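Local coordinates for uncharacterized hypothetical protein (Parabacteroides merdae, PDB 4EI0) that is of unknown function, but belongs to the DUF4466 family and is built largely from antiparallel beta sheets, at residues N18-S24 / I36-M42; V125-F129 / E140-Y146; S58-G62 / Y114-A120; V84-S88 / I99-V103. All blocks are in the same frame, centred on the assembly; numbering follows the deposited sequence.

Interaction 1 (N18-S24 / I36-M42)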
loop_
_atom_site.group_PDB
_atom_site.type_symbol
_atom_site.label_atom_id
_atom_site.label_comp_id
_atom_site.label_asym_id
_atom_site.label_seq_id
_atom_site.Cartn_x
_atom_site.Cartn_y
_atom_site.Cartn_z
ATOM N N ASN B 18 5.284 15.836 2.127
ATOM C CA ASN B 18 5.266 15.410 0.718
ATOM C C ASN B 18 6.661 15.195 0.154
ATOM O O ASN B 18 7.630 15.681 0.701
ATOM C CB ASN B 18 4.391 16.348 -0.138
ATOM C CG ASN B 18 4.959 17.791 -0.354
ATOM O OD1 ASN B 18 4.365 18.578 -1.099
ATOM N ND2 ASN B 18 6.075 18.112 0.234
ATOM N N ASP B 19 6.742 14.448 -0.930
ATOM C CA ASP B 19 7.982 14.218 -1.646
ATOM C C ASP B 19 7.625 13.845 -3.070
ATOM O O ASP B 19 6.574 13.293 -3.292
ATOM C CB ASP B 19 8.746 13.061 -1.026
ATOM C CG ASP B 19 10.127 12.884 -1.654
ATOM O OD1 ASP B 19 10.914 13.833 -1.643
ATOM O OD2 ASP B 19 10.421 11.814 -2.194
ATOM N N CYS B 20 8.450 14.202 -4.047
ATOM C CA CYS B 20 8.104 13.922 -5.426
ATOM C C CYS B 20 9.339 13.486 -6.172
ATOM O O CYS B 20 10.392 14.082 -5.996
ATOM C CB CYS B 20 7.453 15.160 -6.086
ATOM S SG CYS B 20 6.581 14.728 -7.617
ATOM N N ILE B 21 9.210 12.449 -6.996
ATOM C CA ILE B 21 10.327 11.918 -7.791
ATOM C C ILE B 21 9.936 11.856 -9.267
ATOM O O ILE B 21 8.853 11.437 -9.606
ATOM C CB ILE B 21 10.877 10.556 -7.253
ATOM C CG1 ILE B 21 9.954 9.369 -7.555
ATOM C CG2 ILE B 21 11.156 10.656 -5.750
ATOM C CD1 ILE B 21 10.621 8.002 -7.436
ATOM N N LYS B 22 10.800 12.363 -10.141
ATOM C CA LYS B 22 10.597 12.228 -11.570
ATOM C C LYS B 22 10.816 10.761 -11.888
ATOM O O LYS B 22 11.831 10.209 -11.493
ATOM C CB LYS B 22 11.608 13.118 -12.326
ATOM C CG LYS B 22 11.451 13.096 -13.851
ATOM C CD LYS B 22 12.251 14.203 -14.520
ATOM C CE LYS B 22 12.499 13.901 -16.010
ATOM N NZ LYS B 22 13.655 12.995 -16.249
ATOM N N ARG B 23 9.862 10.103 -12.516
ATOM C CA ARG B 23 10.030 8.686 -12.908
ATOM C C ARG B 23 10.747 8.560 -14.250
ATOM O O ARG B 23 11.602 7.722 -14.432
ATOM C CB ARG B 23 8.698 7.934 -12.892
ATOM C CG ARG B 23 8.333 7.515 -11.463
ATOM C CD ARG B 23 6.859 7.175 -11.275
ATOM N NE ARG B 23 6.357 6.142 -12.185
ATOM C CZ ARG B 23 6.526 4.824 -12.029
ATOM N NH1 ARG B 23 7.210 4.329 -11.000
ATOM N NH2 ARG B 23 6.001 3.987 -12.920
ATOM N N SER B 24 10.435 9.445 -15.175
ATOM C CA SER B 24 11.177 9.493 -16.430
ATOM C C SER B 24 12.701 9.556 -16.183
ATOM O O SER B 24 13.192 10.301 -15.304
ATOM C CB SER B 24 10.697 10.704 -17.264
ATOM O OG SER B 24 9.247 10.755 -17.326
ATOM N N ILE B 36 6.242 13.504 -19.425
ATOM C CA ILE B 36 7.183 13.468 -18.302
ATOM C C ILE B 36 6.317 13.007 -17.115
ATOM O O ILE B 36 5.251 13.589 -16.810
ATOM C CB ILE B 36 7.809 14.822 -17.951
ATOM C CG1 ILE B 36 8.331 15.494 -19.206
ATOM C CG2 ILE B 36 8.893 14.665 -16.892
ATOM C CD1 ILE B 36 9.096 16.769 -18.942
ATOM N N GLU B 37 6.753 11.922 -16.507
ATOM C CA GLU B 37 6.006 11.245 -15.458
ATOM C C GLU B 37 6.647 11.455 -14.102
ATOM O O GLU B 37 7.872 11.313 -13.962
ATOM C CB GLU B 37 5.999 9.769 -15.731
ATOM C CG GLU B 37 5.137 8.988 -14.755
ATOM C CD GLU B 37 5.202 7.498 -14.987
ATOM O OE1 GLU B 37 5.566 7.065 -16.104
ATOM O OE2 GLU B 37 4.885 6.757 -14.049
ATOM N N PHE B 38 5.812 11.763 -13.117
ATOM C CA PHE B 38 6.251 12.064 -11.753
ATOM C C PHE B 38 5.453 11.165 -10.769
ATOM O O PHE B 38 4.307 10.806 -11.052
ATOM C CB PHE B 38 6.018 13.541 -11.418
ATOM C CG PHE B 38 6.852 14.512 -12.208
ATOM C CD1 PHE B 38 6.445 14.936 -13.447
ATOM C CD2 PHE B 38 8.042 14.964 -11.716
ATOM C CE1 PHE B 38 7.216 15.826 -14.172
ATOM C CE2 PHE B 38 8.831 15.843 -12.439
ATOM C CZ PHE B 38 8.410 16.279 -13.668
ATOM N N ALA B 39 6.058 10.806 -9.634
ATOM C CA ALA B 39 5.382 10.078 -8.560
ATOM C C ALA B 39 5.387 10.998 -7.345
ATOM O O ALA B 39 6.452 11.293 -6.811
ATOM C CB ALA B 39 6.086 8.765 -8.251
ATOM N N TYR B 40 4.209 11.503 -6.974
ATOM C CA TYR B 40 4.051 12.508 -5.916
ATOM C C TYR B 40 3.495 11.782 -4.679
ATOM O O TYR B 40 2.359 11.326 -4.707
ATOM C CB TYR B 40 3.085 13.584 -6.314
ATOM C CG TYR B 40 2.890 14.729 -5.321
ATOM C CD1 TYR B 40 3.958 15.294 -4.643
ATOM C CD2 TYR B 40 1.623 15.269 -5.094
ATOM C CE1 TYR B 40 3.776 16.339 -3.739
ATOM C CE2 TYR B 40 1.432 16.339 -4.209
ATOM C CZ TYR B 40 2.515 16.876 -3.540
ATOM O OH TYR B 40 2.328 17.940 -2.662
ATOM N N ALA B 41 4.319 11.703 -3.626
ATOM C CA ALA B 41 3.998 11.038 -2.357
ATOM C C ALA B 41 3.574 12.048 -1.323
ATOM O O ALA B 41 4.244 13.072 -1.146
ATOM C CB ALA B 41 5.215 10.278 -1.843
HETATM N N MSE B 42 2.513 11.718 -0.593
HETATM C CA MSE B 42 1.965 12.568 0.476
HETATM C C MSE B 42 1.684 11.722 1.702
HETATM O O MSE B 42 1.371 10.553 1.581
HETATM C CB MSE B 42 0.646 13.202 0.006
HETATM C CG MSE B 42 0.761 13.972 -1.291
HETATM SE SE MSE B 42 -0.912 14.059 -2.245
HETATM C CE MSE B 42 -0.633 12.218 -3.037
#
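Ile-21 and Ala-39 trade two backbone hydrogen bonds, Ile-21 N to Ala-39 O at 3.0 Å and Ala-39 N to Ile-21 O at 2.9 Å, and Asp-19 and Ala-41 do the same at the next hydrogen-bonded pair. Past the end of strand 17-22, Ser-24 OG accepts from Glu-37 N almost dead straight (2.9 Å, 177°).

Among the side-chain bonds, Tyr-40 OH donates to Asn-18 OD1 at 2.6 Å, in the carbonyl plane and on a lone pair; the ring gets there because its CG stands anti to the backbone N (chi1 -177°). Asn-18 ND2 is held by Glu-140 O. A phenylalanine at Tyr-40 would probably leave OD1 without this donor and the amide less firmly fixed. Arg-23, bent at chi3, brings NE to Glu-37 OE2 in a salt bridge, guanidinium and carboxylate planes 51° apart; the modelled 2.5 Å is very short and its exact value doubtful.

Apolar contact is made by Cys-20, whose SG lies oblique to the rings of Phe-38 and Tyr-40, and by Lys-22, whose CB is 3.9 Å from Phe-38 CE2.

The rings of Phe-38 and Tyr-40 both meet that of Phe-129 on the facing sheet, making this the antiparallel edge pair of a beta sandwich, with aromatic residues turned into its core.

Interaction 2 (V125-F129 / E140-Y146)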
loop_
_atom_site.group_PDB
_atom_site.type_symbol
_atom_site.label_atom_id
_atom_site.label_comp_id
_atom_site.label_asym_id
_atom_site.label_seq_id
_atom_site.Cartn_x
_atom_site.Cartn_y
_atom_site.Cartn_z
ATOM N N VAL B 125 11.038 23.472 -18.437
ATOM C CA VAL B 125 9.751 23.440 -17.740
ATOM C C VAL B 125 9.999 23.053 -16.290
ATOM O O VAL B 125 10.802 22.150 -16.006
ATOM C CB VAL B 125 8.737 22.420 -18.315
ATOM C CG1 VAL B 125 7.393 22.536 -17.577
ATOM C CG2 VAL B 125 8.521 22.604 -19.814
ATOM N N GLN B 126 9.322 23.724 -15.372
ATOM C CA GLN B 126 9.422 23.371 -13.944
ATOM C C GLN B 126 8.043 23.181 -13.363
ATOM O O GLN B 126 7.018 23.559 -13.963
ATOM C CB GLN B 126 10.211 24.390 -13.137
ATOM C CG GLN B 126 9.633 25.768 -13.156
ATOM C CD GLN B 126 10.600 26.766 -12.571
ATOM O OE1 GLN B 126 11.725 26.920 -13.043
ATOM N NE2 GLN B 126 10.166 27.452 -11.535
ATOM N N PHE B 127 8.017 22.580 -12.181
ATOM C CA PHE B 127 6.787 22.100 -11.590
ATOM C C PHE B 127 6.709 22.395 -10.085
ATOM O O PHE B 127 7.679 22.202 -9.350
ATOM C CB PHE B 127 6.697 20.605 -11.792
ATOM C CG PHE B 127 6.667 20.187 -13.222
ATOM C CD1 PHE B 127 5.476 20.114 -13.903
ATOM C CD2 PHE B 127 7.839 19.904 -13.893
ATOM C CE1 PHE B 127 5.457 19.771 -15.239
ATOM C CE2 PHE B 127 7.826 19.513 -15.233
ATOM C CZ PHE B 127 6.624 19.425 -15.891
ATOM N N SER B 128 5.536 22.832 -9.645
ATOM C CA SER B 128 5.246 22.998 -8.227
ATOM C C SER B 128 4.076 22.122 -7.815
ATOM O O SER B 128 2.930 22.343 -8.238
ATOM C CB SER B 128 4.971 24.469 -7.926
ATOM O OG SER B 128 4.738 24.584 -6.517
ATOM N N PHE B 129 4.382 21.091 -7.038
ATOM C CA PHE B 129 3.368 20.124 -6.540
ATOM C C PHE B 129 2.929 20.567 -5.151
ATOM O O PHE B 129 3.751 21.087 -4.376
ATOM C CB PHE B 129 3.940 18.717 -6.387
ATOM C CG PHE B 129 4.379 18.066 -7.680
ATOM C CD1 PHE B 129 5.572 18.399 -8.274
ATOM C CD2 PHE B 129 3.546 17.163 -8.333
ATOM C CE1 PHE B 129 5.962 17.812 -9.455
ATOM C CE2 PHE B 129 3.936 16.583 -9.520
ATOM C CZ PHE B 129 5.148 16.904 -10.079
ATOM N N GLU B 140 4.218 21.458 0.031
ATOM C CA GLU B 140 4.588 21.854 -1.328
ATOM C C GLU B 140 5.931 21.263 -1.660
ATOM O O GLU B 140 6.712 21.019 -0.753
ATOM C CB GLU B 140 4.613 23.402 -1.465
ATOM C CG GLU B 140 5.888 24.001 -2.030
ATOM C CD GLU B 140 5.761 25.495 -2.259
ATOM O OE1 GLU B 140 5.435 26.222 -1.295
ATOM O OE2 GLU B 140 5.980 25.941 -3.409
ATOM N N TYR B 141 6.170 20.993 -2.942
ATOM C CA TYR B 141 7.411 20.391 -3.420
ATOM C C TYR B 141 7.655 20.815 -4.858
ATOM O O TYR B 141 6.793 20.615 -5.696
ATOM C CB TYR B 141 7.341 18.863 -3.362
ATOM C CG TYR B 141 8.688 18.177 -3.370
ATOM C CD1 TYR B 141 9.385 17.967 -4.553
ATOM C CD2 TYR B 141 9.281 17.755 -2.175
ATOM C CE1 TYR B 141 10.631 17.357 -4.547
ATOM C CE2 TYR B 141 10.516 17.148 -2.170
ATOM C CZ TYR B 141 11.161 16.951 -3.343
ATOM O OH TYR B 141 12.349 16.367 -3.277
ATOM N N LYS B 142 8.838 21.372 -5.145
ATOM C CA LYS B 142 9.183 21.861 -6.495
ATOM C C LYS B 142 10.202 20.937 -7.143
ATOM O O LYS B 142 11.092 20.435 -6.477
ATOM C CB LYS B 142 9.794 23.275 -6.429
ATOM C CG LYS B 142 8.872 24.285 -5.766
ATOM C CD LYS B 142 9.472 25.678 -5.697
ATOM C CE LYS B 142 8.442 26.684 -5.210
ATOM N NZ LYS B 142 7.111 26.401 -5.824
ATOM N N LEU B 143 10.048 20.726 -8.453
ATOM C CA LEU B 143 10.983 19.977 -9.256
ATOM C C LEU B 143 11.277 20.740 -10.572
ATOM O O LEU B 143 10.429 21.478 -11.095
ATOM C CB LEU B 143 10.422 18.590 -9.584
ATOM C CG LEU B 143 10.566 17.522 -8.514
ATOM C CD1 LEU B 143 9.944 16.244 -9.050
ATOM C CD2 LEU B 143 12.050 17.366 -8.179
ATOM N N GLY B 144 12.482 20.533 -11.093
ATOM C CA GLY B 144 12.963 21.166 -12.286
ATOM C C GLY B 144 13.822 22.385 -12.025
ATOM O O GLY B 144 14.070 22.732 -10.875
ATOM N N PRO B 145 14.238 23.094 -13.089
ATOM C CA PRO B 145 13.700 22.940 -14.433
ATOM C C PRO B 145 14.254 21.773 -15.175
ATOM O O PRO B 145 15.287 21.245 -14.832
ATOM C CB PRO B 145 14.092 24.243 -15.129
ATOM C CG PRO B 145 15.296 24.705 -14.413
ATOM C CD PRO B 145 15.118 24.267 -12.990
ATOM N N TYR B 146 13.488 21.321 -16.152
ATOM C CA TYR B 146 13.882 20.257 -17.010
ATOM C C TYR B 146 13.923 20.753 -18.468
ATOM O O TYR B 146 13.011 21.461 -18.899
ATOM C CB TYR B 146 12.871 19.124 -16.920
ATOM C CG TYR B 146 12.733 18.497 -15.554
ATOM C CD1 TYR B 146 13.790 17.731 -15.007
ATOM C CD2 TYR B 146 11.591 18.666 -14.809
ATOM C CE1 TYR B 146 13.696 17.170 -13.757
ATOM C CE2 TYR B 146 11.471 18.119 -13.525
ATOM C CZ TYR B 146 12.502 17.361 -13.017
ATOM O OH TYR B 146 12.363 16.777 -11.785
#
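Val-125 and Tyr-146 are a hydrogen-bonded pair of an antiparallel beta hairpin, strands 124-133 and 138-147, that carries a beta bulge. Val-125 N donates to Tyr-146 O at 2.9 Å and Val-125 O accepts from Tyr-146 N; the Phe-127/Leu-143 and Phe-129/Tyr-141 pairs exchange bonds in the same two-way fashion, so all six residues have both backbone N and O satisfied across the hairpin. The register slips by one at the bulge, where Gly-144 and Pro-145, joined by a cis peptide, face Gln-126 alone. Gln-126 N turns the other way and is taken by Ser-59 OG, while Ser-128 pairs by its backbone with Val-57 on the next strand. Gly-144 adopts backbone angles (phi 97°) at which a CB would be jammed against the carbonyl O of Leu-143.

On the Ser-128 face, Lys-142 bends at its last torsion (chi4 -40°) and NZ forms a salt bridge with Glu-140 OE2 at 2.7 Å; Ser-128 OG lies 3.1 Å from the same NZ.

The other face, which also holds Val-125 and Leu-143, is largely aromatic. Phe-127 and Tyr-146 meet rim to rim, CE2 of the first 3.9 Å from CD2 of the second. An alanine in place of Tyr-146 is likely to open a gap beside the Phe-127 edge and over Gly-144 CA. One face of the Tyr-146 ring is met, toward its rim, by Gly-144 CA, 3.6 Å above the plane.

Interaction 3 (S58-G62 / Y114-A120)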
loop_
_atom_site.group_PDB
_atom_site.type_symbol
_atom_site.label_atom_id
_atom_site.label_comp_id
_atom_site.label_asym_id
_atom_site.label_seq_id
_atom_site.Cartn_x
_atom_site.Cartn_y
_atom_site.Cartn_z
ATOM N N SER B 58 2.431 23.629 -13.606
ATOM C CA SER B 58 3.606 23.614 -14.504
ATOM C C SER B 58 3.900 25.012 -14.993
ATOM O O SER B 58 3.010 25.859 -15.005
ATOM C CB SER B 58 3.359 22.745 -15.742
ATOM O OG SER B 58 2.255 23.231 -16.446
ATOM N N SER B 59 5.131 25.241 -15.437
ATOM C CA SER B 59 5.547 26.584 -15.852
ATOM C C SER B 59 5.085 26.874 -17.294
ATOM O O SER B 59 5.001 28.004 -17.663
ATOM C CB SER B 59 7.068 26.756 -15.723
ATOM O OG SER B 59 7.725 25.837 -16.540
ATOM N N ILE B 60 4.820 25.845 -18.077
ATOM C CA ILE B 60 4.234 25.978 -19.401
ATOM C C ILE B 60 3.094 24.953 -19.402
ATOM O O ILE B 60 3.280 23.766 -19.062
ATOM C CB ILE B 60 5.242 25.648 -20.513
ATOM C CG1 ILE B 60 6.406 26.660 -20.559
ATOM C CG2 ILE B 60 4.539 25.634 -21.840
ATOM C CD1 ILE B 60 7.549 26.206 -21.451
ATOM N N ALA B 61 1.910 25.394 -19.797
ATOM C CA ALA B 61 0.732 24.555 -19.720
ATOM C C ALA B 61 0.914 23.290 -20.516
ATOM O O ALA B 61 1.333 23.340 -21.659
ATOM C CB ALA B 61 -0.469 25.328 -20.253
ATOM N N GLY B 62 0.545 22.155 -19.952
ATOM C CA GLY B 62 0.728 20.895 -20.648
ATOM C C GLY B 62 -0.240 20.722 -21.806
ATOM O O GLY B 62 -1.275 21.352 -21.800
ATOM N N TYR B 114 2.704 14.852 -17.443
ATOM C CA TYR B 114 2.727 16.097 -18.160
ATOM C C TYR B 114 2.966 15.743 -19.622
ATOM O O TYR B 114 3.993 15.135 -19.936
ATOM C CB TYR B 114 3.859 16.959 -17.672
ATOM C CG TYR B 114 4.077 18.241 -18.397
ATOM C CD1 TYR B 114 3.287 19.340 -18.135
ATOM C CD2 TYR B 114 5.125 18.403 -19.295
ATOM C CE1 TYR B 114 3.512 20.570 -18.753
ATOM C CE2 TYR B 114 5.364 19.639 -19.921
ATOM C CZ TYR B 114 4.553 20.703 -19.669
ATOM O OH TYR B 114 4.752 21.906 -20.252
ATOM N N ILE B 115 2.047 16.128 -20.514
ATOM C CA ILE B 115 2.243 15.876 -21.960
ATOM C C ILE B 115 2.910 17.152 -22.500
ATOM O O ILE B 115 2.364 18.224 -22.385
ATOM C CB ILE B 115 0.948 15.551 -22.697
ATOM C CG1 ILE B 115 0.178 14.400 -22.040
ATOM C CG2 ILE B 115 1.249 15.113 -24.140
ATOM C CD1 ILE B 115 0.936 13.084 -21.955
ATOM N N ILE B 116 4.127 17.012 -23.038
ATOM C CA ILE B 116 4.987 18.116 -23.461
ATOM C C ILE B 116 4.348 18.808 -24.640
ATOM O O ILE B 116 4.053 18.157 -25.628
ATOM C CB ILE B 116 6.453 17.604 -23.781
ATOM C CG1 ILE B 116 7.071 16.927 -22.563
ATOM C CG2 ILE B 116 7.361 18.703 -24.234
ATOM C CD1 ILE B 116 8.285 16.062 -22.833
ATOM N N PRO B 117 4.063 20.139 -24.523
ATOM C CA PRO B 117 3.308 20.825 -25.584
ATOM C C PRO B 117 4.295 21.432 -26.576
ATOM O O PRO B 117 5.451 21.653 -26.215
ATOM C CB PRO B 117 2.613 21.939 -24.829
ATOM C CG PRO B 117 3.664 22.345 -23.798
ATOM C CD PRO B 117 4.260 21.041 -23.361
ATOM N N GLU B 118 3.840 21.684 -27.802
ATOM C CA GLU B 118 4.653 22.359 -28.832
ATOM C C GLU B 118 5.307 23.628 -28.306
ATOM O O GLU B 118 6.457 23.904 -28.613
ATOM C CB GLU B 118 3.785 22.685 -30.059
ATOM C CG GLU B 118 4.501 23.466 -31.176
ATOM C CD GLU B 118 5.728 22.713 -31.697
ATOM O OE1 GLU B 118 5.718 21.478 -31.747
ATOM O OE2 GLU B 118 6.728 23.345 -32.014
ATOM N N GLU B 119 4.584 24.414 -27.524
ATOM C CA GLU B 119 5.166 25.662 -27.027
ATOM C C GLU B 119 6.362 25.464 -26.072
ATOM O O GLU B 119 7.075 26.418 -25.807
ATOM C CB GLU B 119 4.074 26.585 -26.435
ATOM C CG GLU B 119 3.862 26.555 -24.940
ATOM C CD GLU B 119 3.191 27.829 -24.407
ATOM O OE1 GLU B 119 3.880 28.862 -24.271
ATOM O OE2 GLU B 119 1.983 27.808 -24.089
ATOM N N ALA B 120 6.585 24.244 -25.549
ATOM C CA ALA B 120 7.734 23.985 -24.665
ATOM C C ALA B 120 8.996 23.621 -25.464
ATOM O O ALA B 120 10.049 23.499 -24.864
ATOM C CB ALA B 120 7.435 22.897 -23.648
HETATM O O HOH W 1 1.196 24.962 -23.671
#
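Ile-60 O is gripped by two hydroxyls. Tyr-114 OH donates to it at 2.7 Å across the contact, and Ser-58 OG donates to it at 2.9 Å from within its own segment; the two come in from opposite faces of the carbonyl plane, neither on a lone pair. Swung away from its own backbone N (chi1 175°), the tyrosine reaches the carbonyl with its CE1 3.4 Å from Gly-62 CA and close to Ser-58 CB.

The Ile-60 side chain spreads over the far end of 114-120. Its CG2 presses on Glu-119 CG at 3.3 Å and also meets Pro-117 CG, while CD1 rests 4.0 Å from Ala-120 CB. A water donates to Ala-61 O and to Glu-119 OE2, bridging the two segments.

Further out, Ala-120 N bonds back to Pro-117 O and holds the short 3-10 turn in shape. The Tyr-114 ring is set edge-to-face with Phe-127, Ser-59 OG is tied to strand 124-133, and Ile-115 N is taken by Thr-66 OG1.

The whole closes one end of a beta sandwich: a buried tyrosine pins the loop leaving strand 51-58 of one sheet to the end of strand 107-115 of the other.

Interaction 4 (V84-S88 / I99-V103)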
loop_
_atom_site.group_PDB
_atom_site.type_symbol
_atom_site.label_atom_id
_atom_site.label_comp_id
_atom_site.label_asym_id
_atom_site.label_seq_id
_atom_site.Cartn_x
_atom_site.Cartn_y
_atom_site.Cartn_z
ATOM N N VAL B 84 -5.100 1.665 -5.977
ATOM C CA VAL B 84 -6.334 1.813 -5.206
ATOM C C VAL B 84 -6.929 3.136 -5.642
ATOM O O VAL B 84 -6.272 4.205 -5.592
ATOM C CB VAL B 84 -6.078 1.805 -3.672
ATOM C CG1 VAL B 84 -7.406 2.022 -2.919
ATOM C CG2 VAL B 84 -5.368 0.536 -3.266
ATOM N N LYS B 85 -8.160 3.117 -6.093
ATOM C CA LYS B 85 -8.766 4.343 -6.730
ATOM C C LYS B 85 -9.305 5.251 -5.637
ATOM O O LYS B 85 -10.439 5.150 -5.211
ATOM C CB LYS B 85 -9.864 3.973 -7.751
ATOM C CG LYS B 85 -10.488 5.158 -8.516
ATOM C CD LYS B 85 -10.701 4.898 -10.002
ATOM C CE LYS B 85 -11.615 5.947 -10.659
ATOM N NZ LYS B 85 -12.648 5.390 -11.589
ATOM N N VAL B 86 -8.466 6.187 -5.211
ATOM C CA VAL B 86 -8.750 6.996 -4.034
ATOM C C VAL B 86 -9.200 8.403 -4.376
ATOM O O VAL B 86 -9.618 9.152 -3.499
ATOM C CB VAL B 86 -7.532 7.066 -3.092
ATOM C CG1 VAL B 86 -7.207 5.683 -2.478
ATOM C CG2 VAL B 86 -6.348 7.632 -3.814
ATOM N N CYS B 87 -9.132 8.760 -5.640
ATOM C CA CYS B 87 -9.489 10.096 -6.101
ATOM C C CYS B 87 -10.542 10.087 -7.158
ATOM O O CYS B 87 -10.757 9.077 -7.870
ATOM C CB CYS B 87 -8.277 10.800 -6.710
ATOM S SG CYS B 87 -6.893 11.146 -5.632
ATOM N N SER B 88 -11.200 11.231 -7.309
ATOM C CA SER B 88 -12.051 11.436 -8.490
ATOM C C SER B 88 -11.130 11.883 -9.637
ATOM O O SER B 88 -9.946 12.086 -9.431
ATOM C CB SER B 88 -13.124 12.460 -8.190
ATOM O OG SER B 88 -12.553 13.559 -7.492
ATOM N N ILE B 99 -6.633 17.427 -8.268
ATOM C CA ILE B 99 -7.346 16.179 -8.068
ATOM C C ILE B 99 -7.791 16.111 -6.583
ATOM O O ILE B 99 -7.035 16.503 -5.697
ATOM C CB ILE B 99 -6.493 14.971 -8.452
ATOM C CG1 ILE B 99 -7.369 13.725 -8.532
ATOM C CG2 ILE B 99 -5.348 14.838 -7.450
ATOM C CD1 ILE B 99 -6.699 12.525 -9.177
ATOM N N ASP B 100 -9.005 15.620 -6.360
ATOM C CA ASP B 100 -9.606 15.520 -5.013
ATOM C C ASP B 100 -9.618 14.098 -4.545
ATOM O O ASP B 100 -10.007 13.201 -5.315
ATOM C CB ASP B 100 -11.062 15.973 -5.026
ATOM C CG ASP B 100 -11.214 17.471 -5.105
ATOM O OD1 ASP B 100 -10.345 18.173 -4.603
ATOM O OD2 ASP B 100 -12.208 17.945 -5.668
ATOM N N PHE B 101 -9.275 13.883 -3.271
ATOM C CA PHE B 101 -9.431 12.554 -2.715
ATOM C C PHE B 101 -10.910 12.336 -2.368
ATOM O O PHE B 101 -11.533 13.189 -1.794
ATOM C CB PHE B 101 -8.559 12.394 -1.484
ATOM C CG PHE B 101 -7.106 12.270 -1.791
ATOM C CD1 PHE B 101 -6.346 13.383 -1.998
ATOM C CD2 PHE B 101 -6.499 11.034 -1.801
ATOM C CE1 PHE B 101 -5.019 13.277 -2.277
ATOM C CE2 PHE B 101 -5.175 10.910 -2.112
ATOM C CZ PHE B 101 -4.424 12.025 -2.335
ATOM N N THR B 102 -11.470 11.195 -2.725
ATOM C CA THR B 102 -12.838 10.841 -2.325
ATOM C C THR B 102 -12.794 9.666 -1.362
ATOM O O THR B 102 -13.821 9.206 -0.959
ATOM C CB THR B 102 -13.698 10.493 -3.560
ATOM O OG1 THR B 102 -12.957 9.568 -4.368
ATOM C CG2 THR B 102 -13.966 11.790 -4.398
ATOM N N VAL B 103 -11.609 9.157 -1.009
ATOM C CA VAL B 103 -11.466 8.005 -0.091
ATOM C C VAL B 103 -10.615 8.466 1.064
ATOM O O VAL B 103 -9.606 9.212 0.869
ATOM C CB VAL B 103 -10.863 6.768 -0.807
ATOM C CG1 VAL B 103 -10.493 5.627 0.176
ATOM C CG2 VAL B 103 -11.827 6.223 -1.891
HETATM O O HOH W 2 -10.870 15.463 -8.578
#
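Cys-87 SG sits squarely over the face of the Phe-101 ring, 3.9 Å from its centroid and only 13° off the ring normal, a sulfur-aromatic contact made at the single point where the two backbones bridge. With SG beside its own backbone N (chi1 -64°), the sulfur lands above the ring centre. Val-86 lies alongside the same ring, its CG2 3.9 Å from Phe-101 CE2. Behind the cysteine the packing is tight: Cys-87 CB and Ile-99 CD1 are 3.4 Å apart, closer than ordinary van der Waals contact.

Two carbonyls do most of the polar work. Val-86 O accepts from Thr-102 N at 2.9 Å and, weakly, from Val-103 N. On the other side of the bridge, Asp-100 O accepts from Ser-88 N at 3.0 Å.

The segments come from the two different sheets of a beta sandwich: strand 81-85 is the outermost strand of one within this chain, and strand 96-100 lies one in from the edge of the other, so the irregular chain after each strand stitches the sheets together along one side. Leu-110 of strand 107-115 packs on Cys-87, Ile-99 and Phe-101.

This edge also faces the second subunit. Lys-85 makes backbone hydrogen bonds to that chain, and Val-86 packs on Val-84 of the second subunit.

At the far end a water sits 2.8 Å from Ser-88 OG and accepts from Asp-100 N at 2.9 Å.

From the N terminus, interaction 1 comes first, closing the short connection between strands 17-22 and 35-43 at the edge of one sheet. Interaction 3 opens next and encloses some fifty residues between 62 and 114; interaction 4 is nested inside that loop, with centres about 25 Å apart and no touch between the two. Interaction 2 follows in series, closing the hairpin 124-133/138-147 at the edge of the second sheet; none of the four cross. Interactions 1 and 2 pack against each other across the sandwich, their centres about 10 Å apart. Interactions 3 and 4 join the sheets elsewhere, at one end and along a side, and Met-42 of interaction 1 touches Phe-101 of interaction 4.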